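Local coordinates for conserved hypothetical protein (PDB 2FB0), which is of unknown function but, as a member of the antibiotic biosynthesis monooxygenase family, is possibly an oxidoreductase, at residues 7-12 / 85-90; 11-16 / 51-56. All coordinates share one frame; numbering follows the deposited sequence. Where two conformers were deposited one is given.

Contact 1 (7-12 / 85-90); sequences LNVFVR and AEMKLE
Residues 7-12 and 86-90 run antiparallel as neighbouring strands, their axes 4.6 Å apart at the closest point and 163° between their directions. Asn8 with Glu90, Phe10 with Lys88 and Arg12 with Glu86 are the hydrogen-bonded pairs, each joined by two backbone bonds. The pairs between them, Val9 with Leu89 and Val11 with Met87, are non-hydrogen-bonded. Their side chains lie on the face that carries the helices, where helix 72-84 packs on Val11 and Met87. Val9 spreads its two methyls over two partners. CG1, anti to the backbone N (chi1 -178°), reaches CE of the selenomethionine Met87 at 3.9 Å. CG2 meets CG of Leu89, also at 3.9 Å. Further along, CG1 of Val11 presses on CB of Ala85 at 3.5 Å, tighter than usual for two carbons. Ala85 is the first residue to leave helical geometry after helix 72-84, so this methyl contact ties the helix-to-strand connection to strand 5-12. Asn8, Phe10, Lys88 and Glu90 occupy the other face. Here OE1 of Glu90 meets the edge of the Phe10 ring, 3.3 Å from CE2 and near the ring plane. The carboxylate plane stands 82° to the ring. The same OE1 forms a salt bridge with Arg6 of the second subunit, and ND2 of Asn8 is hydrogen-bonded to OD1 of Asn8 in that subunit. The face with Val9 and Val11 is apolar and packs partly under helix 72-84, whereas Asn8 and Glu90 on the other face bond across the dimer interface and Phe10 packs there, consistent with a dimeric alpha/beta-barrel protein.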
ATOM      1  N   LEU A   7       2.851   5.708   6.469  1.00 22.05           N
ATOM      2  CA  LEU A   7       3.716   4.521   6.541  1.00 22.02           C
ATOM      3  C   LEU A   7       3.284   3.483   5.524  1.00 21.65           C
ATOM      4  O   LEU A   7       2.088   3.235   5.354  1.00 21.62           O
ATOM      5  CB  LEU A   7       3.720   3.889   7.943  1.00 22.00           C
ATOM      6  CG  LEU A   7       4.048   4.751   9.175  1.00 22.77           C
ATOM      7  CD1 LEU A   7       4.131   3.871  10.413  1.00 23.43           C
ATOM      8  CD2 LEU A   7       5.357   5.473   8.989  1.00 23.31           C
ATOM      9  N   ASN A   8       4.269   2.914   4.835  1.00 20.77           N
ATOM     10  CA  ASN A   8       4.105   1.715   4.037  1.00 21.00           C
ATOM     11  C   ASN A   8       4.988   0.629   4.656  1.00 21.27           C
ATOM     12  O   ASN A   8       6.218   0.732   4.632  1.00 20.33           O
ATOM     13  CB  ASN A   8       4.541   1.942   2.585  1.00 20.17           C
ATOM     14  CG  ASN A   8       3.645   2.942   1.818  1.00 21.25           C
ATOM     15  OD1 ASN A   8       2.546   3.324   2.268  1.00 22.68           O
ATOM     16  ND2 ASN A   8       4.123   3.366   0.662  1.00 16.58           N
ATOM     17  N   VAL A   9       4.359  -0.405   5.203  1.00 21.70           N
ATOM     18  CA  VAL A   9       5.085  -1.458   5.911  1.00 22.13           C
ATOM     19  C   VAL A   9       4.927  -2.745   5.118  1.00 22.16           C
ATOM     20  O   VAL A   9       3.837  -3.312   5.053  1.00 21.90           O
ATOM     21  CB  VAL A   9       4.576  -1.625   7.360  1.00 22.72           C
ATOM     22  CG1 VAL A   9       5.382  -2.713   8.096  1.00 22.11           C
ATOM     23  CG2 VAL A   9       4.669  -0.288   8.135  1.00 21.25           C
ATOM     24  N   PHE A  10       6.008  -3.162   4.469  1.00 22.02           N
ATOM     25  CA  PHE A  10       5.992  -4.338   3.603  1.00 23.44           C
ATOM     26  C   PHE A  10       6.371  -5.558   4.413  1.00 23.70           C
ATOM     27  O   PHE A  10       7.286  -5.503   5.228  1.00 24.13           O
ATOM     28  CB  PHE A  10       6.927  -4.140   2.413  1.00 23.34           C
ATOM     29  CG  PHE A  10       6.591  -2.915   1.598  1.00 24.32           C
ATOM     30  CD1 PHE A  10       5.603  -2.968   0.623  1.00 24.44           C
ATOM     31  CD2 PHE A  10       7.243  -1.711   1.835  1.00 25.29           C
ATOM     32  CE1 PHE A  10       5.273  -1.835  -0.115  1.00 26.14           C
ATOM     33  CE2 PHE A  10       6.921  -0.561   1.095  1.00 26.41           C
ATOM     34  CZ  PHE A  10       5.926  -0.633   0.116  1.00 24.68           C
ATOM     35  N   VAL A  11       5.626  -6.638   4.210  1.00 24.24           N
ATOM     36  CA  VAL A  11       5.802  -7.873   4.969  1.00 24.36           C
ATOM     37  C   VAL A  11       6.000  -9.035   3.997  1.00 25.23           C
ATOM     38  O   VAL A  11       5.193  -9.234   3.069  1.00 24.77           O
ATOM     39  CB  VAL A  11       4.602  -8.170   5.908  1.00 24.15           C
ATOM     40  CG1 VAL A  11       4.870  -9.417   6.771  1.00 23.39           C
ATOM     41  CG2 VAL A  11       4.273  -6.967   6.814  1.00 22.29           C
ATOM     42  N   ARG A  12       7.087  -9.780   4.190  0.62 25.33           N
ATOM     43  CA  ARG A  12       7.335 -11.003   3.430  0.62 26.08           C
ATOM     44  C   ARG A  12       7.098 -12.189   4.371  0.62 26.08           C
ATOM     45  O   ARG A  12       7.659 -12.239   5.469  0.62 25.85           O
ATOM     46  CB  ARG A  12       8.762 -11.010   2.853  0.62 26.59           C
ATOM     47  CG  ARG A  12       8.992 -12.012   1.703  0.62 29.65           C
ATOM     48  CD  ARG A  12       9.291 -13.420   2.218  0.62 34.26           C
ATOM     49  NE  ARG A  12       9.085 -14.455   1.201  0.62 37.74           N
ATOM     50  CZ  ARG A  12       9.147 -15.768   1.427  0.62 38.37           C
ATOM     51  NH1 ARG A  12       9.422 -16.238   2.643  0.62 39.07           N
ATOM     52  NH2 ARG A  12       8.927 -16.614   0.426  0.62 38.94           N
ATOM     53  N   ALA A  85       7.200 -13.446  10.256  1.00 25.57           N
ATOM     54  CA  ALA A  85       7.479 -12.830   8.963  1.00 25.46           C
ATOM     55  C   ALA A  85       8.576 -11.770   9.057  1.00 25.86           C
ATOM     56  O   ALA A  85       9.046 -11.452  10.151  1.00 25.51           O
ATOM     57  CB  ALA A  85       6.158 -12.215   8.395  1.00 24.63           C
ATOM     58  N   GLU A  86       8.982 -11.223   7.913  1.00 26.36           N
ATOM     59  CA  GLU A  86       9.949 -10.119   7.897  1.00 27.68           C
ATOM     60  C   GLU A  86       9.285  -8.814   7.474  1.00 27.11           C
ATOM     61  O   GLU A  86       8.566  -8.764   6.469  1.00 26.33           O
ATOM     62  CB  GLU A  86      11.149 -10.426   6.994  1.00 28.28           C
ATOM     63  CG  GLU A  86      11.934 -11.710   7.380  1.00 35.55           C
ATOM     64  CD  GLU A  86      12.471 -11.729   8.830  1.00 43.22           C
ATOM     65  OE1 GLU A  86      12.904 -10.670   9.355  1.00 46.74           O
ATOM     66  OE2 GLU A  86      12.478 -12.828   9.444  1.00 46.68           O
HETATM   67  N   MSE A  87       9.541  -7.764   8.244  1.00 27.10           N
HETATM   68  CA  MSE A  87       8.878  -6.482   8.060  1.00 27.81           C
HETATM   69  C   MSE A  87       9.879  -5.420   7.649  1.00 27.74           C
HETATM   70  O   MSE A  87      11.000  -5.388   8.174  1.00 27.58           O
HETATM   71  CB  MSE A  87       8.216  -6.041   9.362  1.00 27.76           C
HETATM   72  CG  MSE A  87       7.152  -6.978   9.874  1.00 28.26           C
HETATM   73 SE   MSE A  87       6.322  -6.320  11.506  0.60 29.03          SE
HETATM   74  CE  MSE A  87       6.677  -4.440  11.355  1.00 33.52           C
ATOM     75  N   LYS A  88       9.466  -4.551   6.727  1.00 27.01           N
ATOM     76  CA  LYS A  88      10.240  -3.358   6.379  1.00 27.22           C
ATOM     77  C   LYS A  88       9.334  -2.131   6.381  1.00 25.89           C
ATOM     78  O   LYS A  88       8.426  -2.010   5.552  1.00 24.51           O
ATOM     79  CB  LYS A  88      10.912  -3.489   5.010  1.00 27.56           C
ATOM     80  CG  LYS A  88      11.740  -2.237   4.628  1.00 29.03           C
ATOM     81  CD  LYS A  88      12.168  -2.271   3.148  1.00 30.05           C
ATOM     82  CE  LYS A  88      13.005  -1.042   2.771  1.00 33.16           C
ATOM     83  NZ  LYS A  88      13.747  -1.285   1.496  1.00 37.11           N
ATOM     84  N   LEU A  89       9.614  -1.213   7.294  1.00 25.31           N
ATOM     85  CA  LEU A  89       8.820  -0.006   7.434  1.00 25.18           C
ATOM     86  C   LEU A  89       9.436   1.165   6.651  1.00 25.17           C
ATOM     87  O   LEU A  89      10.639   1.434   6.743  1.00 24.32           O
ATOM     88  CB  LEU A  89       8.652   0.326   8.921  1.00 25.59           C
ATOM     89  CG  LEU A  89       7.914   1.612   9.320  1.00 25.08           C
ATOM     90  CD1 LEU A  89       7.362   1.438  10.718  1.00 27.59           C
ATOM     91  CD2 LEU A  89       8.856   2.800   9.256  1.00 25.26           C
ATOM     92  N   GLU A  90       8.604   1.838   5.861  1.00 24.44           N
ATOM     93  CA  GLU A  90       9.006   3.062   5.173  1.00 24.85           C
ATOM     94  C   GLU A  90       8.056   4.185   5.601  1.00 24.86           C
ATOM     95  O   GLU A  90       6.835   3.992   5.655  1.00 23.72           O
ATOM     96  CB  GLU A  90       9.002   2.884   3.650  1.00 25.00           C
ATOM     97  CG  GLU A  90       9.869   1.713   3.160  1.00 26.06           C
ATOM     98  CD  GLU A  90      10.084   1.702   1.657  1.00 27.00           C
ATOM     99  OE1 GLU A  90       9.120   1.871   0.878  1.00 27.27           O
ATOM    100  OE2 GLU A  90      11.244   1.513   1.247  1.00 30.79           O
TER

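Contact 2 (11-16 / 51-56); sequences VRVNET and DVFMIC
Val11 pairs with Phe53 where strand 5-12 lies beside strand 52-59, the two inner strands of the antiparallel sheet in this ferredoxin-like, dimeric alpha/beta-barrel fold. The pair is hydrogen-bonded: Val11 N gives a bond to Phe53 O at 2.8 Å, and Phe53 N returns one to Val11 O. Their side chains lie side by side on the helix-covered face. CB of Val11 sits over one face of the Phe53 ring in a CH-pi contact, 3.7 Å from the centroid and offset toward the rim. Phe53 is placed there by its chi1 of 74°, which sets CG between the backbone N and the carbonyl carbon. Ala21, Ile22 and Ala25 of helix 18-32 also touch the Phe53 side chain. Arg12, opposite Val52, points to the other face and, in one of its two modelled conformers, makes a salt bridge to Asp51. Its chain bends at chi2 (-83°) and brings NE to OD2 of Asp51 at 2.8 Å; a weak second bond comes from NH2. OD2 lies at the guanidinium edge and is met by NE on its anti side. The guanidinium and carboxylate planes are nearly perpendicular, and this one oxygen takes both bonds. Val13 follows, with CG1 at the edge of the Phe53 ring, 4.0 Å from CE1. The last backbone bond closes the pairing just before strand 52-59 starts: Val13 N donates to Asp51 O at 2.8 Å.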
ATOM      1  N   VAL A  11       5.626  -6.638   4.210  1.00 24.24           N
ATOM      2  CA  VAL A  11       5.802  -7.873   4.969  1.00 24.36           C
ATOM      3  C   VAL A  11       6.000  -9.035   3.997  1.00 25.23           C
ATOM      4  O   VAL A  11       5.193  -9.234   3.069  1.00 24.77           O
ATOM      5  CB  VAL A  11       4.602  -8.170   5.908  1.00 24.15           C
ATOM      6  CG1 VAL A  11       4.870  -9.417   6.771  1.00 23.39           C
ATOM      7  CG2 VAL A  11       4.273  -6.967   6.814  1.00 22.29           C
ATOM      8  N   ARG A  12       7.087  -9.780   4.190  0.62 25.33           N
ATOM      9  CA  ARG A  12       7.335 -11.003   3.430  0.62 26.08           C
ATOM     10  C   ARG A  12       7.098 -12.189   4.371  0.62 26.08           C
ATOM     11  O   ARG A  12       7.659 -12.239   5.469  0.62 25.85           O
ATOM     12  CB  ARG A  12       8.762 -11.010   2.853  0.62 26.59           C
ATOM     13  CG  ARG A  12       8.992 -12.012   1.703  0.62 29.65           C
ATOM     14  CD  ARG A  12       9.291 -13.420   2.218  0.62 34.26           C
ATOM     15  NE  ARG A  12       9.085 -14.455   1.201  0.62 37.74           N
ATOM     16  CZ  ARG A  12       9.147 -15.768   1.427  0.62 38.37           C
ATOM     17  NH1 ARG A  12       9.422 -16.238   2.643  0.62 39.07           N
ATOM     18  NH2 ARG A  12       8.927 -16.614   0.426  0.62 38.94           N
ATOM     19  N   VAL A  13       6.258 -13.125   3.939  1.00 25.97           N
ATOM     20  CA  VAL A  13       5.836 -14.254   4.769  1.00 26.39           C
ATOM     21  C   VAL A  13       5.687 -15.534   3.930  1.00 27.48           C
ATOM     22  O   VAL A  13       5.202 -15.481   2.789  1.00 27.13           O
ATOM     23  CB  VAL A  13       4.500 -13.925   5.519  1.00 26.53           C
ATOM     24  CG1 VAL A  13       3.323 -13.696   4.530  1.00 26.33           C
ATOM     25  CG2 VAL A  13       4.166 -14.993   6.556  1.00 25.06           C
ATOM     26  N   ASN A  14       6.107 -16.673   4.493  1.00 27.71           N
ATOM     27  CA  ASN A  14       5.960 -17.973   3.825  1.00 28.17           C
ATOM     28  C   ASN A  14       4.533 -18.486   3.882  1.00 28.71           C
ATOM     29  O   ASN A  14       3.698 -17.918   4.585  1.00 28.37           O
ATOM     30  CB  ASN A  14       6.967 -19.015   4.378  1.00 28.31           C
ATOM     31  CG  ASN A  14       6.661 -19.448   5.815  1.00 28.20           C
ATOM     32  OD1 ASN A  14       5.514 -19.447   6.267  1.00 28.65           O
ATOM     33  ND2 ASN A  14       7.706 -19.840   6.534  1.00 30.19           N
ATOM     34  N   GLU A  15       4.250 -19.564   3.144  1.00 29.77           N
ATOM     35  CA  GLU A  15       2.888 -20.085   3.032  1.00 30.79           C
ATOM     36  C   GLU A  15       2.344 -20.660   4.330  1.00 30.39           C
ATOM     37  O   GLU A  15       1.142 -20.557   4.610  1.00 30.55           O
ATOM     38  CB  GLU A  15       2.785 -21.131   1.910  1.00 31.79           C
ATOM     39  CG  GLU A  15       1.335 -21.513   1.569  1.00 36.07           C
ATOM     40  CD  GLU A  15       0.510 -20.330   1.021  1.00 41.14           C
ATOM     41  OE1 GLU A  15       1.037 -19.569   0.172  1.00 43.02           O
ATOM     42  OE2 GLU A  15      -0.664 -20.170   1.442  1.00 43.36           O
ATOM     43  N   THR A  16       3.220 -21.266   5.132  1.00 30.08           N
ATOM     44  CA  THR A  16       2.793 -21.798   6.428  1.00 29.08           C
ATOM     45  C   THR A  16       2.262 -20.679   7.329  1.00 28.07           C
ATOM     46  O   THR A  16       1.258 -20.860   8.022  1.00 27.83           O
ATOM     47  CB  THR A  16       3.951 -22.528   7.154  1.00 29.35           C
ATOM     48  OG1 THR A  16       4.494 -23.530   6.288  1.00 31.28           O
ATOM     49  CG2 THR A  16       3.458 -23.180   8.463  1.00 29.05           C
ATOM     50  N   ASP A  51       3.561 -14.209  -1.239  1.00 27.33           N
ATOM     51  CA  ASP A  51       4.371 -14.077  -0.023  1.00 27.09           C
ATOM     52  C   ASP A  51       4.521 -12.630   0.445  1.00 26.34           C
ATOM     53  O   ASP A  51       5.232 -12.366   1.403  1.00 25.60           O
ATOM     54  CB  ASP A  51       5.756 -14.743  -0.216  1.00 27.42           C
ATOM     55  CG  ASP A  51       6.585 -14.098  -1.324  1.00 30.59           C
ATOM     56  OD1 ASP A  51       6.015 -13.454  -2.239  1.00 34.94           O
ATOM     57  OD2 ASP A  51       7.825 -14.241  -1.295  1.00 33.61           O
ATOM     58  N   VAL A  52       3.845 -11.697  -0.229  1.00 25.16           N
ATOM     59  CA  VAL A  52       3.970 -10.282   0.112  1.00 24.35           C
ATOM     60  C   VAL A  52       2.622  -9.690   0.526  1.00 23.98           C
ATOM     61  O   VAL A  52       1.616  -9.871  -0.160  1.00 23.46           O
ATOM     62  CB  VAL A  52       4.588  -9.436  -1.043  1.00 24.25           C
ATOM     63  CG1 VAL A  52       4.678  -7.952  -0.634  1.00 24.12           C
ATOM     64  CG2 VAL A  52       5.976  -9.946  -1.434  1.00 23.82           C
ATOM     65  N   PHE A  53       2.598  -9.013   1.668  1.00 23.55           N
ATOM     66  CA  PHE A  53       1.479  -8.120   1.982  1.00 23.81           C
ATOM     67  C   PHE A  53       2.034  -6.827   2.556  1.00 24.44           C
ATOM     68  O   PHE A  53       3.239  -6.718   2.753  1.00 23.98           O
ATOM     69  CB  PHE A  53       0.381  -8.792   2.844  1.00 23.44           C
ATOM     70  CG  PHE A  53       0.741  -9.000   4.305  1.00 23.92           C
ATOM     71  CD1 PHE A  53       1.362 -10.182   4.726  1.00 23.90           C
ATOM     72  CD2 PHE A  53       0.403  -8.035   5.265  1.00 21.46           C
ATOM     73  CE1 PHE A  53       1.658 -10.389   6.084  1.00 21.87           C
ATOM     74  CE2 PHE A  53       0.693  -8.225   6.616  1.00 23.48           C
ATOM     75  CZ  PHE A  53       1.322  -9.415   7.035  1.00 22.41           C
HETATM   76  N   MSE A  54       1.177  -5.828   2.754  1.00 24.98           N
HETATM   77  CA  MSE A  54       1.638  -4.548   3.254  1.00 26.91           C
HETATM   78  C   MSE A  54       0.626  -3.918   4.178  1.00 25.61           C
HETATM   79  O   MSE A  54      -0.569  -4.224   4.116  1.00 26.35           O
HETATM   80  CB  MSE A  54       2.033  -3.591   2.114  1.00 26.34           C
HETATM   81  CG  MSE A  54       0.892  -3.146   1.200  1.00 27.75           C
HETATM   82 SE   MSE A  54       1.447  -1.610   0.113  0.70 34.71          SE
HETATM   83  CE  MSE A  54       1.682  -0.416   1.679  1.00 21.78           C
ATOM     84  N   ILE A  55       1.128  -3.078   5.070  1.00 24.93           N
ATOM     85  CA  ILE A  55       0.290  -2.308   5.965  1.00 24.54           C
ATOM     86  C   ILE A  55       0.469  -0.856   5.553  1.00 24.71           C
ATOM     87  O   ILE A  55       1.594  -0.361   5.453  1.00 24.32           O
ATOM     88  CB  ILE A  55       0.666  -2.506   7.455  1.00 24.90           C
ATOM     89  CG1 ILE A  55       0.631  -3.999   7.837  1.00 24.39           C
ATOM     90  CG2 ILE A  55      -0.318  -1.753   8.347  1.00 22.81           C
ATOM     91  CD1 ILE A  55       1.165  -4.295   9.264  1.00 24.70           C
ATOM     92  N   CYS A  56      -0.647  -0.205   5.242  1.00 24.54           N
ATOM     93  CA  CYS A  56      -0.658   1.205   4.891  1.00 24.21           C
ATOM     94  C   CYS A  56      -1.279   1.979   6.047  1.00 23.67           C
ATOM     95  O   CYS A  56      -2.355   1.626   6.524  1.00 24.08           O
ATOM     96  CB  CYS A  56      -1.474   1.427   3.616  1.00 24.49           C
ATOM     97  SG  CYS A  56      -1.208   3.065   2.906  1.00 25.63           S
TER

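Contacts 1 and 2 lie in one antiparallel sheet, with centres about 8 Å apart, and share Val11 and Arg12. Strand 5-12 is central to both. It pairs with the last strand, 86-93, in contact 1 and with strand 52-59 in contact 2. Along the chain the shared strand comes first, then 52-59, then 86-93; in the sheet, ordered 2-3-1-4, it lies between the other two. Val9 O of contact 1 probably bonds to Ile55 N of contact 2, at 2.7 Å. Both contacts touch the second subunit, so the sheet that joins the two ends of the chain also contributes to the dimer.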